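PDB 4U60: structural protein VP1 from Trichodysplasia spinulosa-associated polyomavirus, which forms the pentameric building blocks of the viral capsid and binds the sialylated GM1 oligosaccharide, probably to attach the virus to host glycolipids. Local coordinates for residues T112-M115 with Y116-G120; H166-Q170 with G171-H175; L227-E230 with N231-P235. One frame throughout, in Å; residues are numbered along the deposited sequence.

How the interactions relate
The three contacts follow one another along the chain, each within a different loop of the VP1 jelly roll. Interaction 1 lies between strands 86-99 and 129-136, interaction 2 between strands 141-144 and 177-179, and interaction 3 between strands 225-226 and 241-254. None touches another. The centres of interactions 1 and 2 lie about 44 Å apart. Those of interactions 2 and 3 are about 31 Å apart. Interactions 1 and 3, about 51 Å between centres, fall on opposite sides of the chain's centre. All three also meet neighbouring subunits. Interaction 1 contributes to a glycan pocket, interaction 2 packs against another copy of VP1, and interaction 3 is a tight reversal beside the main sheet.

Interaction 1. Residues T112-M115 with Y116-G120; sequences TKRM and YDDKG. With GAL (beta-D-galactopyranose), chain H.
R114 grips the carbonyl of G120 side-on: R114 NE and NH1 both donate to G120 O at 3.0 Å. This single acceptor sits close to the guanidinium plane, 10° off it, and the two hydrogen bonds restrict rotation of the group. D118 O lies over one face of the same guanidinium, an approach without a hydrogen bond. R114 CG stands between backbone N and carbonyl carbon (chi1 66°), which carries the chain across D118, R114 CG 3.4 Å from D118 OD1. One water donates to R114 O and accepts from D118 N, while another accepts from R114 N and donates to D118 OD1. G120 N closes on M115 O at 2.9 Å, around a type I' beta turn from Y116 to K119. The loop thereby presents R114, D118 and K119, which with H109 line a glycan pocket; R114 NH2 comes within 3.2 Å of galactose O6, and K119 CE within 3.3 Å of galactose O4. Farther out, M115 and Y116 lie side by side in an oblique Met-aromatic contact, M115 SD 5.0 Å from the centroid of the Y116 ring and M115 CE 3.6 Å from Y116 CE2. F123 of a second subunit packs on Y116.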
ATOM      1  N   THR C 112     -11.186  24.401 -15.306  1.00 16.66           N
ATOM      2  CA  THR C 112     -11.257  23.951 -13.930  1.00 16.05           C
ATOM      3  C   THR C 112     -10.592  24.987 -13.032  1.00 16.70           C
ATOM      4  O   THR C 112      -9.902  25.899 -13.506  1.00 17.25           O
ATOM      5  CB  THR C 112     -10.495  22.632 -13.761  1.00 15.14           C
ATOM      6  OG1 THR C 112      -9.159  22.788 -14.248  1.00 14.65           O
ATOM      7  CG2 THR C 112     -11.178  21.504 -14.510  1.00 14.50           C
ATOM      8  N   LYS C 113     -10.799  24.841 -11.732  1.00 16.81           N
ATOM      9  CA  LYS C 113      -9.973  25.539 -10.762  1.00 17.75           C
ATOM     10  C   LYS C 113      -8.521  25.121 -11.015  1.00 17.03           C
ATOM     11  O   LYS C 113      -8.259  24.035 -11.545  1.00 16.61           O
ATOM     12  CB  LYS C 113     -10.409  25.146  -9.357  1.00 18.85           C
ATOM     13  CG  LYS C 113      -9.720  25.899  -8.237  1.00 21.25           C
ATOM     14  CD  LYS C 113     -10.446  25.677  -6.909  1.00 22.91           C
ATOM     15  CE  LYS C 113     -11.622  26.591  -6.754  1.00 24.73           C
ATOM     16  NZ  LYS C 113     -11.156  28.000  -6.627  1.00 26.94           N
ATOM     17  N   ARG C 114      -7.579  25.993 -10.671  1.00 17.09           N
ATOM     18  CA  ARG C 114      -6.181  25.702 -10.957  1.00 16.84           C
ATOM     19  C   ARG C 114      -5.271  25.977  -9.761  1.00 16.89           C
ATOM     20  O   ARG C 114      -5.636  26.682  -8.824  1.00 17.16           O
ATOM     21  CB  ARG C 114      -5.730  26.429 -12.235  1.00 17.58           C
ATOM     22  CG  ARG C 114      -5.696  27.913 -12.184  1.00 18.61           C
ATOM     23  CD  ARG C 114      -5.467  28.538 -13.582  1.00 18.89           C
ATOM     24  NE  ARG C 114      -4.199  28.111 -14.192  1.00 18.15           N
ATOM     25  CZ  ARG C 114      -3.725  28.549 -15.361  1.00 18.20           C
ATOM     26  NH1 ARG C 114      -2.575  28.074 -15.811  1.00 17.70           N
ATOM     27  NH2 ARG C 114      -4.398  29.457 -16.078  1.00 18.90           N
ATOM     28  N   MET C 115      -4.095  25.358  -9.814  1.00 16.13           N
ATOM     29  CA  MET C 115      -3.093  25.477  -8.758  1.00 16.43           C
ATOM     30  C   MET C 115      -2.324  26.796  -8.794  1.00 17.17           C
ATOM     31  O   MET C 115      -2.275  27.475  -9.813  1.00 17.44           O
ATOM     32  CB  MET C 115      -2.089  24.323  -8.874  1.00 15.99           C
ATOM     33  CG  MET C 115      -2.674  22.945  -8.678  1.00 15.26           C
ATOM     34  SD  MET C 115      -1.418  21.660  -8.472  1.00 15.00           S
ATOM     35  CE  MET C 115      -0.839  21.954  -6.796  1.00 15.07           C
ATOM     36  N   TYR C 116      -1.701  27.134  -7.661  1.00 17.60           N
ATOM     37  CA  TYR C 116      -0.689  28.206  -7.549  1.00 18.70           C
ATOM     38  C   TYR C 116      -1.092  29.552  -8.136  1.00 20.53           C
ATOM     39  O   TYR C 116      -0.498  30.034  -9.086  1.00 20.17           O
ATOM     40  CB  TYR C 116       0.675  27.762  -8.116  1.00 18.01           C
ATOM     41  CG  TYR C 116       1.189  26.489  -7.476  1.00 17.18           C
ATOM     42  CD1 TYR C 116       1.381  26.415  -6.100  1.00 17.35           C
ATOM     43  CD2 TYR C 116       1.445  25.364  -8.227  1.00 16.27           C
ATOM     44  CE1 TYR C 116       1.824  25.255  -5.501  1.00 16.86           C
ATOM     45  CE2 TYR C 116       1.906  24.194  -7.636  1.00 15.59           C
ATOM     46  CZ  TYR C 116       2.070  24.132  -6.272  1.00 16.08           C
ATOM     47  OH  TYR C 116       2.508  22.959  -5.666  1.00 15.62           O
ATOM     48  N   ASP C 117      -2.111  30.145  -7.533  1.00 22.94           N
ATOM     49  CA  ASP C 117      -2.480  31.537  -7.826  1.00 25.36           C
ATOM     50  C   ASP C 117      -2.723  31.742  -9.316  1.00 24.62           C
ATOM     51  O   ASP C 117      -2.218  32.687  -9.934  1.00 25.03           O
ATOM     52  CB  ASP C 117      -1.419  32.496  -7.271  1.00 28.75           C
ATOM     53  CG  ASP C 117      -1.355  32.460  -5.753  1.00 31.62           C
ATOM     54  OD1 ASP C 117      -2.402  32.177  -5.119  1.00 35.58           O
ATOM     55  OD2 ASP C 117      -0.261  32.678  -5.202  1.00 36.63           O
ATOM     56  N   ASP C 118      -3.529  30.831  -9.856  1.00 23.79           N
ATOM     57  CA  ASP C 118      -3.967  30.850 -11.251  1.00 24.30           C
ATOM     58  C   ASP C 118      -2.855  30.716 -12.287  1.00 22.93           C
ATOM     59  O   ASP C 118      -3.032  31.104 -13.435  1.00 22.89           O
ATOM     60  CB  ASP C 118      -4.819  32.101 -11.545  1.00 27.10           C
ATOM     61  CG  ASP C 118      -6.248  31.960 -11.066  1.00 28.90           C
ATOM     62  OD1 ASP C 118      -6.722  30.834 -10.838  1.00 30.39           O
ATOM     63  OD2 ASP C 118      -6.904  33.009 -10.929  1.00 34.47           O
ATOM     64  N   LYS C 119      -1.709  30.163 -11.886  1.00 21.21           N
ATOM     65  CA  LYS C 119      -0.612  29.945 -12.797  1.00 20.75           C
ATOM     66  C   LYS C 119      -0.348  28.485 -13.124  1.00 18.46           C
ATOM     67  O   LYS C 119       0.287  28.202 -14.139  1.00 17.89           O
ATOM     68  CB  LYS C 119       0.681  30.513 -12.183  1.00 22.13           C
ATOM     69  CG  LYS C 119       0.637  31.999 -11.920  1.00 24.85           C
ATOM     70  CD  LYS C 119       0.507  32.753 -13.215  1.00 26.71           C
ATOM     71  CE  LYS C 119       0.398  34.247 -12.961  1.00 29.54           C
ATOM     72  NZ  LYS C 119       1.669  34.916 -13.277  1.00 31.66           N
ATOM     73  N   GLY C 120      -0.763  27.588 -12.244  1.00 17.04           N
ATOM     74  CA  GLY C 120      -0.404  26.178 -12.369  1.00 15.97           C
ATOM     75  C   GLY C 120      -1.404  25.364 -13.144  1.00 15.14           C
ATOM     76  O   GLY C 120      -2.263  25.907 -13.830  1.00 15.07           O
TER
HETATM   77  C1  GAL H   4      -1.955  34.130 -19.222  0.70 29.93           C
HETATM   78  C2  GAL H   4      -0.615  34.565 -18.644  0.70 28.83           C
HETATM   79  C3  GAL H   4      -0.141  33.574 -17.583  0.70 28.26           C
HETATM   80  C4  GAL H   4      -1.248  33.329 -16.561  0.70 27.96           C
HETATM   81  C5  GAL H   4      -2.552  32.939 -17.270  0.70 28.43           C
HETATM   82  C6  GAL H   4      -3.737  32.755 -16.331  0.70 27.78           C
HETATM   83  O2  GAL H   4       0.319  34.635 -19.701  0.70 28.19           O
HETATM   84  O3  GAL H   4       1.050  34.044 -16.970  0.70 27.36           O
HETATM   85  O4  GAL H   4      -1.425  34.485 -15.757  0.70 26.77           O
HETATM   86  O5  GAL H   4      -2.917  33.930 -18.207  0.70 28.71           O
HETATM   87  O6  GAL H   4      -4.880  32.402 -17.101  0.70 27.21           O
HETATM   88  O   HOH W   1      -5.183  29.266  -8.248  1.00 23.01           O
HETATM   89  O   HOH W   2      -8.450  28.635  -9.746  1.00 27.70           O

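Interaction 2. Residues H166-Q170 with G171-H175; sequences HQSTQ and GLNPH
G171 N donates to S168 O at 3.1 Å, where the 3-10 segment 167-170 gives way to a loop without regular structure. The side chains then bridge the two halves: N173 ND2 donates to S168 OG at 2.8 Å, nearly straight at 166° and with the oxygen in the amide plane. N173 CG runs anti to its backbone N (chi1 179°), and this extension carries the amide back to the serine. S168 OG is also hydrogen-bonded to H166 ND1 at 2.8 Å, so two side chains hold the hydroxyl. The carbonyl end of the amide takes two bonds. N173 OD1 accepts from H175 N at 2.9 Å, closing an Asx turn, and from H175 ND1 at 3.2 Å, with the oxygen near the imidazole plane; together these bonds limit rotation of the amide about its CB-CG bond. At the start of the 3-10 segment, H166 O takes both the backbone N and the hydroxyl of T169. Within the fold, T169 packs on F144 and L172 on Q143 of strand 141-144, while Q170 NE2 bonds to Y43 O and L172 N to N30 OD1, both of a neighbouring subunit.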
ATOM      1  N   HIS C 166     -37.805   5.569   6.674  1.00 13.12           N
ATOM      2  CA  HIS C 166     -37.765   5.236   8.096  1.00 12.79           C
ATOM      3  C   HIS C 166     -36.363   5.315   8.660  1.00 12.24           C
ATOM      4  O   HIS C 166     -35.389   5.000   7.972  1.00 11.81           O
ATOM      5  CB  HIS C 166     -38.333   3.828   8.308  1.00 12.82           C
ATOM      6  CG  HIS C 166     -38.624   3.527   9.738  1.00 12.98           C
ATOM      7  ND1 HIS C 166     -37.730   2.892  10.569  1.00 12.65           N
ATOM      8  CD2 HIS C 166     -39.680   3.855  10.511  1.00 13.56           C
ATOM      9  CE1 HIS C 166     -38.230   2.815  11.786  1.00 13.13           C
ATOM     10  NE2 HIS C 166     -39.422   3.392  11.780  1.00 13.60           N
ATOM     11  N   GLN C 167     -36.269   5.699   9.929  1.00 12.12           N
ATOM     12  CA  GLN C 167     -35.014   5.817  10.647  1.00 11.82           C
ATOM     13  C   GLN C 167     -34.083   4.614  10.489  1.00 11.27           C
ATOM     14  O   GLN C 167     -32.865   4.759  10.421  1.00 11.14           O
ATOM     15  CB  GLN C 167     -35.282   6.031  12.140  1.00 12.32           C
ATOM     16  CG  GLN C 167     -35.719   7.445  12.514  1.00 12.96           C
ATOM     17  CD  GLN C 167     -37.198   7.719  12.381  1.00 13.56           C
ATOM     18  OE1 GLN C 167     -37.987   6.913  11.838  1.00 13.51           O
ATOM     19  NE2 GLN C 167     -37.601   8.877  12.891  1.00 14.25           N
ATOM     20  N   SER C 168     -34.672   3.437  10.457  1.00 11.31           N
ATOM     21  CA  SER C 168     -33.933   2.181  10.500  1.00 11.04           C
ATOM     22  C   SER C 168     -33.132   1.918   9.248  1.00 10.75           C
ATOM     23  O   SER C 168     -32.234   1.053   9.257  1.00 10.94           O
ATOM     24  CB  SER C 168     -34.897   1.027  10.749  1.00 11.25           C
ATOM     25  OG  SER C 168     -35.879   0.938   9.705  1.00 11.30           O
ATOM     26  N   THR C 169     -33.381   2.680   8.188  1.00 10.67           N
ATOM     27  CA  THR C 169     -32.660   2.477   6.930  1.00 10.64           C
ATOM     28  C   THR C 169     -31.238   3.044   6.929  1.00 10.27           C
ATOM     29  O   THR C 169     -30.518   2.888   5.949  1.00  9.81           O
ATOM     30  CB  THR C 169     -33.425   3.051   5.726  1.00 11.02           C
ATOM     31  OG1 THR C 169     -33.526   4.475   5.868  1.00 11.80           O
ATOM     32  CG2 THR C 169     -34.785   2.404   5.594  1.00 11.93           C
ATOM     33  N   GLN C 170     -30.825   3.690   8.030  1.00 10.34           N
ATOM     34  CA  GLN C 170     -29.425   4.072   8.226  1.00 10.28           C
ATOM     35  C   GLN C 170     -28.572   2.897   8.727  1.00 10.25           C
ATOM     36  O   GLN C 170     -27.340   2.999   8.729  1.00 10.50           O
ATOM     37  CB  GLN C 170     -29.298   5.314   9.115  1.00 10.63           C
ATOM     38  CG  GLN C 170     -29.900   6.520   8.440  1.00 10.93           C
ATOM     39  CD  GLN C 170     -29.876   7.807   9.215  1.00 11.40           C
ATOM     40  OE1 GLN C 170     -30.445   8.804   8.757  1.00 11.88           O
ATOM     41  NE2 GLN C 170     -29.207   7.821  10.381  1.00 12.02           N
ATOM     42  N   GLY C 171     -29.256   1.815   9.096  1.00 10.16           N
ATOM     43  CA  GLY C 171     -28.657   0.514   9.380  1.00 10.05           C
ATOM     44  C   GLY C 171     -29.204  -0.456   8.351  1.00 10.04           C
ATOM     45  O   GLY C 171     -29.682  -0.043   7.291  1.00  9.99           O
ATOM     46  N   LEU C 172     -29.174  -1.744   8.679  1.00 10.22           N
ATOM     47  CA  LEU C 172     -29.706  -2.769   7.785  1.00 10.65           C
ATOM     48  C   LEU C 172     -31.126  -3.107   8.235  1.00 10.87           C
ATOM     49  O   LEU C 172     -31.334  -3.683   9.307  1.00 11.50           O
ATOM     50  CB  LEU C 172     -28.794  -4.003   7.804  1.00 10.84           C
ATOM     51  CG  LEU C 172     -28.922  -4.991   6.635  1.00 11.09           C
ATOM     52  CD1 LEU C 172     -27.747  -5.963   6.650  1.00 11.46           C
ATOM     53  CD2 LEU C 172     -30.247  -5.743   6.635  1.00 11.60           C
ATOM     54  N   ASN C 173     -32.104  -2.712   7.418  1.00 10.70           N
ATOM     55  CA  ASN C 173     -33.493  -3.088   7.612  1.00 11.28           C
ATOM     56  C   ASN C 173     -33.827  -4.011   6.427  1.00 11.40           C
ATOM     57  O   ASN C 173     -33.946  -3.549   5.295  1.00 11.27           O
ATOM     58  CB  ASN C 173     -34.448  -1.889   7.672  1.00 11.37           C
ATOM     59  CG  ASN C 173     -35.895  -2.308   7.845  1.00 11.94           C
ATOM     60  OD1 ASN C 173     -36.280  -3.413   7.454  1.00 12.35           O
ATOM     61  ND2 ASN C 173     -36.730  -1.433   8.421  1.00 12.14           N
ATOM     62  N   PRO C 174     -33.969  -5.312   6.698  1.00 12.15           N
ATOM     63  CA  PRO C 174     -34.112  -6.247   5.566  1.00 12.54           C
ATOM     64  C   PRO C 174     -35.471  -6.220   4.886  1.00 13.24           C
ATOM     65  O   PRO C 174     -35.684  -6.936   3.889  1.00 14.04           O
ATOM     66  CB  PRO C 174     -33.868  -7.600   6.226  1.00 12.81           C
ATOM     67  CG  PRO C 174     -34.370  -7.419   7.629  1.00 13.41           C
ATOM     68  CD  PRO C 174     -33.915  -6.021   7.985  1.00 12.61           C
ATOM     69  N   HIS C 175     -36.395  -5.403   5.403  1.00 13.44           N
ATOM     70  CA  HIS C 175     -37.659  -5.150   4.702  1.00 14.29           C
ATOM     71  C   HIS C 175     -37.510  -4.203   3.527  1.00 13.83           C
ATOM     72  O   HIS C 175     -38.476  -3.960   2.813  1.00 14.80           O
ATOM     73  CB  HIS C 175     -38.688  -4.593   5.684  1.00 15.06           C
ATOM     74  CG  HIS C 175     -39.078  -5.576   6.728  1.00 16.48           C
ATOM     75  ND1 HIS C 175     -38.512  -5.623   7.982  1.00 17.58           N
ATOM     76  CD2 HIS C 175     -39.972  -6.592   6.672  1.00 17.79           C
ATOM     77  CE1 HIS C 175     -39.058  -6.614   8.665  1.00 17.87           C
ATOM     78  NE2 HIS C 175     -39.954  -7.209   7.898  1.00 19.14           N
TER

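Interaction 3. Residues L227-E230 with N231-P235; sequences LLDE and NGVGP
A tight chain reversal between strands 225-226 and 241-254 brings 227-230 and 231-235 back along each other, their end-to-end directions 153° apart. Its tip is the type I beta turn D229-G232, closed by G232 N donating to D229 O at 2.9 Å. One step farther, D229 N donates to V233 O at 2.8 Å, so D229 bonds through both backbone groups, to two successive residues opposite. The D229 side chain adds two further bonds to the bend. With CG set between backbone N and carbonyl carbon (chi1 69°), the carboxylate folds over the turn, and D229 OD1 accepts from N231 N at 2.8 Å and from V233 N at 3.0 Å. The two donors reach it from opposite faces of the carboxylate plane, and the first of these bonds closes an Asx turn. D229 OD2 takes a hydrogen bond from a water that in turn accepts from N231 ND2, which links the outer edge of the turn to the same carboxylate. The aspartate and V233 side chains lie alongside one another, pointing the same way. Toward the base, side chains pack on the backbone and on each other: L228 CD2 lies 3.4 Å from G234 N, and L227 CB meets P235 CD at 4.0 Å. L227 also packs on A92 and V95 of strand 86-99, and E230 OE2 forms a salt bridge with K96 of a neighbouring subunit. G232 has positive phi (80°), a conformation glycine adopts readily. That feature, together with the paired bonds of D229 to G232 and V233, fits the type I turn with a G1 beta bulge found in 3:5 beta-hairpins, here with arms that are not regular strands.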
ATOM      1  N   LEU C 227     -14.840 -17.003 -11.643  1.00 15.38           N
ATOM      2  CA  LEU C 227     -16.189 -16.857 -11.090  1.00 14.98           C
ATOM      3  C   LEU C 227     -16.721 -18.133 -10.419  1.00 15.54           C
ATOM      4  O   LEU C 227     -17.808 -18.133  -9.835  1.00 15.17           O
ATOM      5  CB  LEU C 227     -17.156 -16.385 -12.185  1.00 14.73           C
ATOM      6  CG  LEU C 227     -16.846 -15.011 -12.797  1.00 13.97           C
ATOM      7  CD1 LEU C 227     -17.700 -14.812 -14.044  1.00 14.05           C
ATOM      8  CD2 LEU C 227     -17.110 -13.894 -11.800  1.00 13.44           C
ATOM      9  N   LEU C 228     -15.968 -19.217 -10.523  1.00 16.28           N
ATOM     10  CA  LEU C 228     -16.333 -20.464  -9.847  1.00 17.54           C
ATOM     11  C   LEU C 228     -16.310 -20.286  -8.326  1.00 18.07           C
ATOM     12  O   LEU C 228     -15.438 -19.616  -7.777  1.00 17.87           O
ATOM     13  CB  LEU C 228     -15.368 -21.567 -10.244  1.00 18.54           C
ATOM     14  CG  LEU C 228     -15.278 -21.876 -11.748  1.00 18.90           C
ATOM     15  CD1 LEU C 228     -14.401 -23.101 -11.969  1.00 20.33           C
ATOM     16  CD2 LEU C 228     -16.645 -22.096 -12.378  1.00 18.94           C
ATOM     17  N   ASP C 229     -17.272 -20.880  -7.638  1.00 19.25           N
ATOM     18  CA  ASP C 229     -17.263 -20.832  -6.176  1.00 20.49           C
ATOM     19  C   ASP C 229     -16.364 -21.919  -5.599  1.00 22.50           C
ATOM     20  O   ASP C 229     -15.646 -22.604  -6.339  1.00 22.28           O
ATOM     21  CB  ASP C 229     -18.690 -20.879  -5.635  1.00 20.61           C
ATOM     22  CG  ASP C 229     -19.392 -22.218  -5.852  1.00 21.85           C
ATOM     23  OD1 ASP C 229     -18.756 -23.246  -6.165  1.00 21.91           O
ATOM     24  OD2 ASP C 229     -20.633 -22.222  -5.706  1.00 23.53           O
ATOM     25  N   GLU C 230     -16.416 -22.086  -4.273  1.00 24.63           N
ATOM     26  CA  GLU C 230     -15.593 -23.083  -3.574  1.00 27.81           C
ATOM     27  C   GLU C 230     -15.899 -24.531  -3.971  1.00 28.86           C
ATOM     28  O   GLU C 230     -15.061 -25.415  -3.786  1.00 29.47           O
ATOM     29  CB  GLU C 230     -15.683 -22.910  -2.042  1.00 29.72           C
ATOM     30  CG  GLU C 230     -17.091 -22.953  -1.447  1.00 31.36           C
ATOM     31  CD  GLU C 230     -17.690 -21.574  -1.249  1.00 33.29           C
ATOM     32  OE1 GLU C 230     -17.771 -20.811  -2.236  1.00 32.18           O
ATOM     33  OE2 GLU C 230     -18.094 -21.236  -0.107  1.00 35.70           O
ATOM     34  N   ASN C 231     -17.093 -24.772  -4.514  1.00 28.51           N
ATOM     35  CA  ASN C 231     -17.455 -26.097  -5.012  1.00 29.36           C
ATOM     36  C   ASN C 231     -17.218 -26.249  -6.514  1.00 27.85           C
ATOM     37  O   ASN C 231     -17.639 -27.226  -7.097  1.00 28.57           O
ATOM     38  CB  ASN C 231     -18.924 -26.390  -4.701  1.00 30.51           C
ATOM     39  CG  ASN C 231     -19.235 -26.286  -3.216  1.00 31.85           C
ATOM     40  OD1 ASN C 231     -18.558 -26.898  -2.395  1.00 34.80           O
ATOM     41  ND2 ASN C 231     -20.241 -25.498  -2.868  1.00 32.20           N
ATOM     42  N   GLY C 232     -16.568 -25.273  -7.144  1.00 25.75           N
ATOM     43  CA  GLY C 232     -16.275 -25.349  -8.567  1.00 24.64           C
ATOM     44  C   GLY C 232     -17.433 -24.999  -9.489  1.00 23.20           C
ATOM     45  O   GLY C 232     -17.415 -25.353 -10.677  1.00 23.20           O
ATOM     46  N   VAL C 233     -18.419 -24.271  -8.969  1.00 21.36           N
ATOM     47  CA  VAL C 233     -19.607 -23.923  -9.750  1.00 20.56           C
ATOM     48  C   VAL C 233     -19.695 -22.416  -9.937  1.00 18.91           C
ATOM     49  O   VAL C 233     -19.631 -21.682  -8.968  1.00 18.42           O
ATOM     50  CB  VAL C 233     -20.902 -24.418  -9.063  1.00 20.98           C
ATOM     51  CG1 VAL C 233     -22.100 -24.167  -9.965  1.00 21.23           C
ATOM     52  CG2 VAL C 233     -20.795 -25.900  -8.727  1.00 22.18           C
ATOM     53  N   GLY C 234     -19.860 -21.983 -11.186  1.00 17.86           N
ATOM     54  CA  GLY C 234     -20.022 -20.575 -11.524  1.00 16.90           C
ATOM     55  C   GLY C 234     -21.491 -20.178 -11.488  1.00 16.65           C
ATOM     56  O   GLY C 234     -22.367 -21.045 -11.371  1.00 17.41           O
ATOM     57  N   PRO C 235     -21.783 -18.878 -11.649  1.00 15.57           N
ATOM     58  CA  PRO C 235     -23.177 -18.450 -11.794  1.00 15.35           C
ATOM     59  C   PRO C 235     -23.880 -19.214 -12.933  1.00 16.15           C
ATOM     60  O   PRO C 235     -23.296 -19.398 -14.003  1.00 16.53           O
ATOM     61  CB  PRO C 235     -23.050 -16.970 -12.122  1.00 14.74           C
ATOM     62  CG  PRO C 235     -21.759 -16.548 -11.484  1.00 14.12           C
ATOM     63  CD  PRO C 235     -20.850 -17.730 -11.708  1.00 14.79           C
TER
HETATM   64  O   HOH W   3     -21.892 -24.531  -5.090  1.00 33.76           O